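Local atomic coordinates of kojibiose phosphorylase (Gut metagenome, PDB entry 6W0P), a protein that belongs to glycoside hydrolase family 65, joining an N-terminal beta-sandwich domain to a helical catalytic domain and a small C-terminal beta domain. Residues Lys6-Thr11 with Asn20-Lys25; Glu12-Val17 with Gly313-Leu318; Met27-Ile32 with Phe113-Asp118. All blocks are in the same frame, centred on the assembly; numbering follows the deposited sequence.

How the interactions relate
Interaction 1 lies at the surface, whereas interactions 2 and 3 are largely buried; all three gather near one end of the large antiparallel sheet. Strands 10-11, 15-19 and 109-118 are successive neighbours there, linked by backbone hydrogen bonds such as E10 N to V17 O and L117 N to I16 O. The surface contact relies on CH-pi and ring contacts, with no hydrogen bond between its segments. Interaction 2 ties strand 15-19 and the loop before it to helix 308-324 through a direct arginine-carbonyl bond, and interaction 3 sets a serine methylene over a guanidinium beside a bridging water. Hydroxyls connect them: Y8 OH meets S29 OG, and Y316 OH meets I32 O.

Interaction 1 (Lys6-Thr11 with Asn20-Lys25); sequences KRYLET and NFHPDK
The aliphatic chain of K25 lies over one face of the Y8 ring, running past the tyrosine side chain in the opposite direction. K25 CG sits 3.6 Å from the centroid of the Y8 ring and only 3° off its normal, a well-centred CH-pi contact. K25 CB reaches the hydroxyl end of the ring, 3.6 Å from Y8 CZ. A bend at chi2 (-55°) then takes the lysine chain across the ring toward K6, where K25 NZ comes within 3.7 Å of K6 CB and the two side chains cross at about a right angle.

H22 meets the same tyrosine at its rim. The edge of Y8 points at the imidazole face in an edge-to-face pair, with planes at 66° and centroids of the Y8 and H22 rings 5.2 Å apart. The tyrosine carbon involved is CD2, 3.8 Å from H22 ND1 and displaced toward the rim of the imidazole.

Behind this first shell, L9 CG lies over the opposite face of the Y8 ring, 3.7 Å from its plane, so aliphatic groups sandwich the phenol. Its hydroxyl is hydrogen-bonded to S29 of helix 26-32, while H22 ND1 is hydrogen-bonded to E18. A backbone bond from K25 N to H22 O, 3.1 Å long, closes the 3-10 turn that presents both side chains to Y8, and K25 itself is the N-cap residue of the helix.

No hydrogen bond joins the two segments directly. They are held by dispersion and ring contacts, while the polar ends of K6, Y8 and H22 are bonded to residues outside the two segments. K6 NZ and K25 NZ stand 6.9 Å apart, and the oxygens bonded to K6 NZ, from I4, D655 and N658, would probably offset the like charges.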
loop_
_atom_site.group_PDB
_atom_site.type_symbol
_atom_site.label_atom_id
_atom_site.label_comp_id
_atom_site.label_asym_id
_atom_site.label_seq_id
_atom_site.Cartn_x
_atom_site.Cartn_y
_atom_site.Cartn_z
ATOM N N LYS A 6 25.498 23.629 -6.052
ATOM C CA LYS A 6 25.093 24.584 -7.111
ATOM C C LYS A 6 25.164 25.980 -6.495
ATOM O O LYS A 6 24.125 26.517 -6.042
ATOM C CB LYS A 6 23.702 24.244 -7.663
ATOM C CG LYS A 6 23.660 23.092 -8.671
ATOM C CD LYS A 6 23.930 21.723 -8.076
ATOM C CE LYS A 6 22.902 21.326 -7.036
ATOM N NZ LYS A 6 23.176 19.989 -6.457
ATOM N N ARG A 7 26.372 26.517 -6.452
ATOM C CA ARG A 7 26.719 27.804 -5.809
ATOM C C ARG A 7 26.343 28.937 -6.772
ATOM O O ARG A 7 27.098 29.156 -7.723
ATOM C CB ARG A 7 28.220 27.806 -5.508
ATOM C CG ARG A 7 28.761 29.149 -5.042
ATOM C CD ARG A 7 28.137 29.558 -3.724
ATOM N NE ARG A 7 28.377 28.530 -2.721
ATOM C CZ ARG A 7 29.442 28.464 -1.908
ATOM N NH1 ARG A 7 30.387 29.392 -1.938
ATOM N NH2 ARG A 7 29.537 27.463 -1.047
ATOM N N TYR A 8 25.222 29.626 -6.550
ATOM C CA TYR A 8 24.808 30.788 -7.375
ATOM C C TYR A 8 24.622 32.035 -6.507
ATOM O O TYR A 8 24.437 33.120 -7.130
ATOM C CB TYR A 8 23.531 30.497 -8.159
ATOM C CG TYR A 8 22.235 30.525 -7.375
ATOM C CD1 TYR A 8 21.866 29.470 -6.558
ATOM C CD2 TYR A 8 21.351 31.582 -7.488
ATOM C CE1 TYR A 8 20.660 29.468 -5.872
ATOM C CE2 TYR A 8 20.143 31.600 -6.805
ATOM C CZ TYR A 8 19.797 30.540 -5.987
ATOM O OH TYR A 8 18.606 30.541 -5.306
ATOM N N LEU A 9 24.707 31.919 -5.173
ATOM C CA LEU A 9 24.471 33.064 -4.246
ATOM C C LEU A 9 25.805 33.621 -3.749
ATOM O O LEU A 9 26.741 32.848 -3.538
ATOM C CB LEU A 9 23.551 32.622 -3.102
ATOM C CG LEU A 9 22.134 32.274 -3.562
ATOM C CD1 LEU A 9 21.308 31.695 -2.430
ATOM C CD2 LEU A 9 21.428 33.493 -4.129
ATOM N N GLU A 10 25.887 34.936 -3.604
ATOM C CA GLU A 10 27.076 35.612 -3.033
ATOM C C GLU A 10 27.269 35.160 -1.578
ATOM O O GLU A 10 26.271 34.871 -0.862
ATOM C CB GLU A 10 26.947 37.131 -3.104
ATOM C CG GLU A 10 26.826 37.668 -4.521
ATOM C CD GLU A 10 27.740 37.031 -5.557
ATOM O OE1 GLU A 10 27.246 36.657 -6.633
ATOM O OE2 GLU A 10 28.948 36.890 -5.276
ATOM N N THR A 11 28.535 35.102 -1.183
ATOM C CA THR A 11 29.021 34.751 0.168
ATOM C C THR A 11 29.270 36.026 0.966
ATOM O O THR A 11 30.252 36.711 0.665
ATOM C CB THR A 11 30.297 33.920 0.071
ATOM O OG1 THR A 11 29.931 32.749 -0.652
ATOM C CG2 THR A 11 30.831 33.544 1.431
ATOM N N ASN A 20 22.087 39.421 -10.042
ATOM C CA ASN A 20 21.364 39.038 -11.286
ATOM C C ASN A 20 20.301 37.986 -10.947
ATOM O O ASN A 20 20.496 37.219 -9.979
ATOM C CB ASN A 20 22.296 38.517 -12.389
ATOM C CG ASN A 20 23.391 39.503 -12.741
ATOM O OD1 ASN A 20 23.146 40.707 -12.873
ATOM N ND2 ASN A 20 24.603 38.992 -12.908
ATOM N N PHE A 21 19.213 37.977 -11.722
ATOM C CA PHE A 21 18.133 36.972 -11.623
ATOM C C PHE A 21 18.609 35.712 -12.319
ATOM O O PHE A 21 19.049 35.866 -13.450
ATOM C CB PHE A 21 16.846 37.458 -12.280
ATOM C CG PHE A 21 15.693 36.489 -12.169
ATOM C CD1 PHE A 21 15.421 35.836 -10.969
ATOM C CD2 PHE A 21 14.865 36.237 -13.256
ATOM C CE1 PHE A 21 14.360 34.948 -10.871
ATOM C CE2 PHE A 21 13.794 35.355 -13.150
ATOM C CZ PHE A 21 13.540 34.725 -11.955
ATOM N N HIS A 22 18.547 34.555 -11.657
ATOM C CA HIS A 22 18.766 33.218 -12.273
ATOM C C HIS A 22 17.419 32.529 -12.457
ATOM O O HIS A 22 16.835 32.034 -11.490
ATOM C CB HIS A 22 19.713 32.366 -11.422
ATOM C CG HIS A 22 20.987 33.050 -11.088
ATOM N ND1 HIS A 22 21.029 34.160 -10.257
ATOM C CD2 HIS A 22 22.252 32.807 -11.483
ATOM C CE1 HIS A 22 22.274 34.565 -10.150
ATOM N NE2 HIS A 22 23.042 33.746 -10.892
ATOM N N PRO A 23 16.860 32.524 -13.686
ATOM C CA PRO A 23 15.525 31.979 -13.916
ATOM C C PRO A 23 15.388 30.526 -13.455
ATOM O O PRO A 23 14.360 30.208 -12.910
ATOM C CB PRO A 23 15.342 32.102 -15.438
ATOM C CG PRO A 23 16.226 33.272 -15.819
ATOM C CD PRO A 23 17.420 33.153 -14.898
ATOM N N ASP A 24 16.433 29.719 -13.666
ATOM C CA ASP A 24 16.467 28.257 -13.397
ATOM C C ASP A 24 16.473 27.989 -11.878
ATOM O O ASP A 24 16.211 26.827 -11.503
ATOM C CB ASP A 24 17.666 27.601 -14.098
ATOM C CG ASP A 24 18.985 28.318 -13.872
ATOM O OD1 ASP A 24 18.976 29.566 -13.919
ATOM O OD2 ASP A 24 20.017 27.634 -13.653
ATOM N N LYS A 25 16.807 28.994 -11.054
ATOM C CA LYS A 25 16.804 28.915 -9.567
ATOM C C LYS A 25 15.570 29.609 -8.998
ATOM O O LYS A 25 15.554 29.811 -7.810
ATOM C CB LYS A 25 18.049 29.580 -8.986
ATOM C CG LYS A 25 19.365 29.054 -9.537
ATOM C CD LYS A 25 19.499 27.572 -9.398
ATOM C CE LYS A 25 20.854 27.088 -9.865
ATOM N NZ LYS A 25 20.969 25.609 -9.784
#

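Interaction 2 (Glu12-Val17 with Gly313-Leu318); sequences EPYRIV and GIRYCL
R315 on helix 308-324 makes the polar link to the loop ahead of strand 15-19. Its NH1 donates to P13 O at 2.9 Å and 162°; the oxygen lies in the guanidinium plane, but the nitrogen stands well above the carbonyl plane. A water takes a second bond from R315 NH1, at 2.9 Å, and is weakly held by Y14 OH. The other end of the guanidinium, NH2, forms a salt bridge with D301.

Flat groups meet next. Y14 lies across one face of the R315 guanidinium with the planes only 19° apart, and Y14 CE1 is 3.5 Å from R315 CZ. A turn at chi3 (-85°), after an extended start, lays the arginine flat against the ring.

The apolar part is smaller: I16 CG1 packs 3.6 Å from Y316 CD1, the two side chains crossing at about a right angle. Y316 OH is hydrogen-bonded to I32 O, so this tyrosine also reaches helix 26-32.

Together these contacts join strand 15-19, next to the edge strand of the N-terminal beta-sandwich, and the loop before it to helix 308-324 of the helical part of the protein, consistent with the multidomain architecture of family 65.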
loop_
_atom_site.group_PDB
_atom_site.type_symbol
_atom_site.label_atom_id
_atom_site.label_comp_id
_atom_site.label_asym_id
_atom_site.label_seq_id
_atom_site.Cartn_x
_atom_site.Cartn_y
_atom_site.Cartn_z
ATOM N N GLU A 12 28.405 36.301 1.938
ATOM C CA GLU A 12 28.543 37.396 2.931
ATOM C C GLU A 12 28.144 36.849 4.296
ATOM O O GLU A 12 27.222 36.042 4.392
ATOM C CB GLU A 12 27.600 38.561 2.655
ATOM C CG GLU A 12 27.852 39.308 1.368
ATOM C CD GLU A 12 27.021 40.576 1.313
ATOM O OE1 GLU A 12 26.628 41.078 2.415
ATOM O OE2 GLU A 12 26.766 41.060 0.182
ATOM N N PRO A 13 28.756 37.333 5.393
ATOM C CA PRO A 13 28.512 36.744 6.702
ATOM C C PRO A 13 27.125 37.073 7.268
ATOM O O PRO A 13 26.675 36.257 8.045
ATOM C CB PRO A 13 29.631 37.298 7.612
ATOM C CG PRO A 13 30.179 38.518 6.887
ATOM C CD PRO A 13 29.740 38.422 5.429
ATOM N N TYR A 14 26.479 38.187 6.870
ATOM C CA TYR A 14 25.208 38.656 7.501
ATOM C C TYR A 14 24.050 38.780 6.496
ATOM O O TYR A 14 22.980 39.244 6.904
ATOM C CB TYR A 14 25.413 39.987 8.242
ATOM C CG TYR A 14 26.405 39.949 9.380
ATOM C CD1 TYR A 14 26.072 39.394 10.616
ATOM C CD2 TYR A 14 27.682 40.473 9.224
ATOM C CE1 TYR A 14 26.983 39.365 11.664
ATOM C CE2 TYR A 14 28.588 40.477 10.270
ATOM C CZ TYR A 14 28.242 39.905 11.484
ATOM O OH TYR A 14 29.169 39.881 12.487
ATOM N N ARG A 15 24.245 38.397 5.234
ATOM C CA ARG A 15 23.200 38.502 4.192
ATOM C C ARG A 15 23.334 37.365 3.176
ATOM O O ARG A 15 24.448 36.869 2.958
ATOM C CB ARG A 15 23.295 39.851 3.472
ATOM C CG ARG A 15 23.508 41.040 4.398
ATOM C CD ARG A 15 23.220 42.343 3.671
ATOM N NE ARG A 15 24.178 42.561 2.608
ATOM C CZ ARG A 15 24.085 43.511 1.670
ATOM N NH1 ARG A 15 23.072 44.367 1.663
ATOM N NH2 ARG A 15 25.045 43.613 0.763
ATOM N N ILE A 16 22.215 36.967 2.584
ATOM C CA ILE A 16 22.169 36.135 1.358
ATOM C C ILE A 16 21.902 37.128 0.234
ATOM O O ILE A 16 20.938 37.965 0.371
ATOM C CB ILE A 16 21.097 35.037 1.457
ATOM C CG1 ILE A 16 21.120 34.291 2.797
ATOM C CG2 ILE A 16 21.222 34.069 0.300
ATOM C CD1 ILE A 16 22.472 33.665 3.148
ATOM N N VAL A 17 22.730 37.107 -0.797
ATOM C CA VAL A 17 22.605 38.033 -1.952
ATOM C C VAL A 17 22.546 37.209 -3.236
ATOM O O VAL A 17 23.439 36.344 -3.430
ATOM C CB VAL A 17 23.750 39.060 -1.973
ATOM C CG1 VAL A 17 23.641 39.996 -3.181
ATOM C CG2 VAL A 17 23.745 39.866 -0.693
ATOM N N GLY A 313 26.647 30.125 6.009
ATOM C CA GLY A 313 25.743 28.973 6.176
ATOM C C GLY A 313 25.210 28.898 7.590
ATOM O O GLY A 313 23.942 28.922 7.770
ATOM N N ILE A 314 26.093 28.810 8.586
ATOM C CA ILE A 314 25.610 28.617 9.982
ATOM C C ILE A 314 24.675 29.776 10.374
ATOM O O ILE A 314 23.682 29.529 11.088
ATOM C CB ILE A 314 26.746 28.436 11.002
ATOM C CG1 ILE A 314 26.177 27.940 12.325
ATOM C CG2 ILE A 314 27.577 29.699 11.199
ATOM C CD1 ILE A 314 25.296 26.730 12.188
ATOM N N ARG A 315 24.982 31.002 9.970
ATOM C CA ARG A 315 24.160 32.158 10.395
ATOM C C ARG A 315 22.831 32.097 9.636
ATOM O O ARG A 315 21.780 32.367 10.237
ATOM C CB ARG A 315 24.942 33.461 10.236
ATOM C CG ARG A 315 24.315 34.571 11.061
ATOM C CD ARG A 315 25.153 35.819 11.044
ATOM N NE ARG A 315 26.189 35.775 12.053
ATOM C CZ ARG A 315 27.491 35.932 11.845
ATOM N NH1 ARG A 315 27.977 36.103 10.618
ATOM N NH2 ARG A 315 28.302 35.896 12.891
ATOM N N TYR A 316 22.862 31.632 8.388
ATOM C CA TYR A 316 21.613 31.403 7.633
ATOM C C TYR A 316 20.764 30.386 8.409
ATOM O O TYR A 316 19.539 30.629 8.591
ATOM C CB TYR A 316 21.902 30.980 6.184
ATOM C CG TYR A 316 20.648 30.659 5.421
ATOM C CD1 TYR A 316 19.816 31.661 4.949
ATOM C CD2 TYR A 316 20.252 29.351 5.237
ATOM C CE1 TYR A 316 18.639 31.365 4.284
ATOM C CE2 TYR A 316 19.095 29.037 4.552
ATOM C CZ TYR A 316 18.275 30.046 4.085
ATOM O OH TYR A 316 17.118 29.714 3.451
ATOM N N CYS A 317 21.369 29.253 8.802
ATOM C CA CYS A 317 20.686 28.151 9.547
ATOM C C CYS A 317 20.086 28.687 10.857
ATOM O O CYS A 317 18.900 28.437 11.113
ATOM C CB CYS A 317 21.632 26.988 9.846
ATOM S SG CYS A 317 22.136 26.070 8.366
ATOM N N LEU A 318 20.849 29.431 11.653
ATOM C CA LEU A 318 20.324 30.037 12.901
ATOM C C LEU A 318 19.134 30.963 12.554
ATOM O O LEU A 318 18.112 30.931 13.279
ATOM C CB LEU A 318 21.431 30.774 13.659
ATOM C CG LEU A 318 22.606 29.895 14.092
ATOM C CD1 LEU A 318 23.528 30.639 15.041
ATOM C CD2 LEU A 318 22.134 28.598 14.734
HETATM O O HOH W 1 30.609 37.022 11.265
#

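Interaction 3 (Met27-Ile32 with Phe113-Asp118); sequences MVSESI and FKRILD
S29 presses its CB onto the guanidinium of R115 where helix 26-32 packs against strand 109-118, part of the large antiparallel sheet in the N-terminal beta-sandwich. The close packing is concentrated here. S29 CB stands over the centre of the guanidinium face, 3.4 Å from R115 NH2 and 3.5 Å from R115 CZ, so the methylene rests on the flat group and makes no bond with its N-H edges. The arginine reaches the helix because CG is anti to the backbone N (chi1 -155°) and the chain, extended through chi2, folds at chi3 (-62°). Its edge is held by others: NE forms a salt bridge with E18 on the neighbouring strand 15-19, and NH1 is hydrogen-bonded to Y124. These partners probably fix the rotation of the plane on which the serine sits.

Farther along, the contact is much looser. I32 and L117 have their CA atoms 9.1 Å apart, and L117 CD2 comes no nearer than 4.1 Å to I32 O; L117 also packs against Y316 and F319 of helix 308-324. Beside the tight patch, water bridges the polar ends of the two residues. S29 OG lies 2.8 Å from this water and also has K25 O and Y8 OH as partners, while R115 NH2 donates to the same water weakly, at 3.3 Å.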
loop_
_atom_site.group_PDB
_atom_site.type_symbol
_atom_site.label_atom_id
_atom_site.label_comp_id
_atom_site.label_asym_id
_atom_site.label_seq_id
_atom_site.Cartn_x
_atom_site.Cartn_y
_atom_site.Cartn_z
ATOM N N MET A 27 12.462 28.932 -8.154
ATOM C CA MET A 27 11.803 28.311 -6.979
ATOM C C MET A 27 12.813 28.039 -5.852
ATOM O O MET A 27 12.393 28.045 -4.688
ATOM C CB MET A 27 11.066 27.031 -7.387
ATOM C CG MET A 27 9.707 27.331 -8.086
ATOM S SD MET A 27 8.821 25.819 -8.599
ATOM C CE MET A 27 8.630 25.006 -7.007
ATOM N N VAL A 28 14.099 27.853 -6.169
ATOM C CA VAL A 28 15.175 27.641 -5.155
ATOM C C VAL A 28 15.281 28.909 -4.307
ATOM O O VAL A 28 15.272 28.784 -3.088
ATOM C CB VAL A 28 16.532 27.267 -5.794
ATOM C CG1 VAL A 28 17.672 27.357 -4.794
ATOM C CG2 VAL A 28 16.489 25.883 -6.415
ATOM N N SER A 29 15.340 30.078 -4.952
ATOM C CA SER A 29 15.441 31.407 -4.307
ATOM C C SER A 29 14.184 31.649 -3.468
ATOM O O SER A 29 14.306 31.983 -2.283
ATOM C CB SER A 29 15.685 32.486 -5.336
ATOM O OG SER A 29 16.870 32.207 -6.087
ATOM N N GLU A 30 13.003 31.448 -4.040
ATOM C CA GLU A 30 11.725 31.516 -3.287
ATOM C C GLU A 30 11.878 30.791 -1.936
ATOM O O GLU A 30 11.383 31.316 -0.905
ATOM C CB GLU A 30 10.580 30.866 -4.070
ATOM C CG GLU A 30 10.078 31.662 -5.263
ATOM C CD GLU A 30 8.882 31.043 -5.984
ATOM O OE1 GLU A 30 8.578 29.844 -5.742
ATOM O OE2 GLU A 30 8.255 31.754 -6.800
ATOM N N SER A 31 12.484 29.599 -1.924
ATOM C CA SER A 31 12.580 28.767 -0.697
ATOM C C SER A 31 13.591 29.408 0.274
ATOM O O SER A 31 13.248 29.689 1.427
ATOM C CB SER A 31 12.942 27.343 -1.044
ATOM O OG SER A 31 11.931 26.726 -1.828
ATOM N N ILE A 32 14.772 29.711 -0.237
ATOM C CA ILE A 32 15.957 30.149 0.547
ATOM C C ILE A 32 15.652 31.479 1.213
ATOM O O ILE A 32 16.008 31.657 2.398
ATOM C CB ILE A 32 17.202 30.219 -0.358
ATOM C CG1 ILE A 32 17.658 28.811 -0.743
ATOM C CG2 ILE A 32 18.303 31.037 0.307
ATOM C CD1 ILE A 32 18.820 28.774 -1.708
ATOM N N PHE A 113 19.489 43.615 -11.457
ATOM C CA PHE A 113 18.652 42.848 -10.501
ATOM C C PHE A 113 19.544 42.445 -9.328
ATOM O O PHE A 113 20.662 41.949 -9.542
ATOM C CB PHE A 113 18.074 41.605 -11.182
ATOM C CG PHE A 113 17.223 40.699 -10.330
ATOM C CD1 PHE A 113 17.801 39.775 -9.484
ATOM C CD2 PHE A 113 15.848 40.702 -10.456
ATOM C CE1 PHE A 113 17.021 38.932 -8.713
ATOM C CE2 PHE A 113 15.064 39.862 -9.679
ATOM C CZ PHE A 113 15.654 38.975 -8.814
ATOM N N LYS A 114 19.058 42.643 -8.114
ATOM C CA LYS A 114 19.766 42.197 -6.894
ATOM C C LYS A 114 18.691 41.818 -5.878
ATOM O O LYS A 114 17.753 42.608 -5.722
ATOM C CB LYS A 114 20.727 43.303 -6.442
ATOM C CG LYS A 114 21.507 43.016 -5.175
ATOM C CD LYS A 114 22.632 44.013 -4.962
ATOM C CE LYS A 114 23.584 43.642 -3.842
ATOM N NZ LYS A 114 24.964 44.128 -4.112
ATOM N N ARG A 115 18.805 40.620 -5.299
ATOM C CA ARG A 115 17.928 40.071 -4.230
ATOM C C ARG A 115 18.750 39.975 -2.937
ATOM O O ARG A 115 19.862 39.408 -2.994
ATOM C CB ARG A 115 17.434 38.684 -4.645
ATOM C CG ARG A 115 16.124 38.281 -4.000
ATOM C CD ARG A 115 15.872 36.787 -4.006
ATOM N NE ARG A 115 15.777 36.221 -5.341
ATOM C CZ ARG A 115 14.679 35.739 -5.918
ATOM N NH1 ARG A 115 13.508 35.742 -5.312
ATOM N NH2 ARG A 115 14.765 35.235 -7.131
ATOM N N ILE A 116 18.239 40.498 -1.822
ATOM C CA ILE A 116 18.969 40.534 -0.517
ATOM C C ILE A 116 18.068 40.035 0.609
ATOM O O ILE A 116 16.959 40.554 0.768
ATOM C CB ILE A 116 19.482 41.944 -0.198
ATOM C CG1 ILE A 116 20.341 42.486 -1.339
ATOM C CG2 ILE A 116 20.233 41.940 1.125
ATOM C CD1 ILE A 116 20.683 43.955 -1.218
ATOM N N LEU A 117 18.550 39.074 1.394
ATOM C CA LEU A 117 17.947 38.747 2.708
ATOM C C LEU A 117 18.966 39.210 3.749
ATOM O O LEU A 117 20.121 38.753 3.697
ATOM C CB LEU A 117 17.637 37.252 2.770
ATOM C CG LEU A 117 17.214 36.719 4.145
ATOM C CD1 LEU A 117 15.889 37.310 4.572
ATOM C CD2 LEU A 117 17.121 35.207 4.151
ATOM N N ASP A 118 18.593 40.141 4.617
ATOM C CA ASP A 118 19.508 40.610 5.689
ATOM C C ASP A 118 19.269 39.757 6.941
ATOM O O ASP A 118 18.217 39.876 7.561
ATOM C CB ASP A 118 19.329 42.102 5.954
ATOM C CG ASP A 118 20.508 42.686 6.697
ATOM O OD1 ASP A 118 20.999 41.991 7.612
ATOM O OD2 ASP A 118 20.940 43.821 6.323
HETATM O O HOH W 2 16.675 33.148 -8.735
#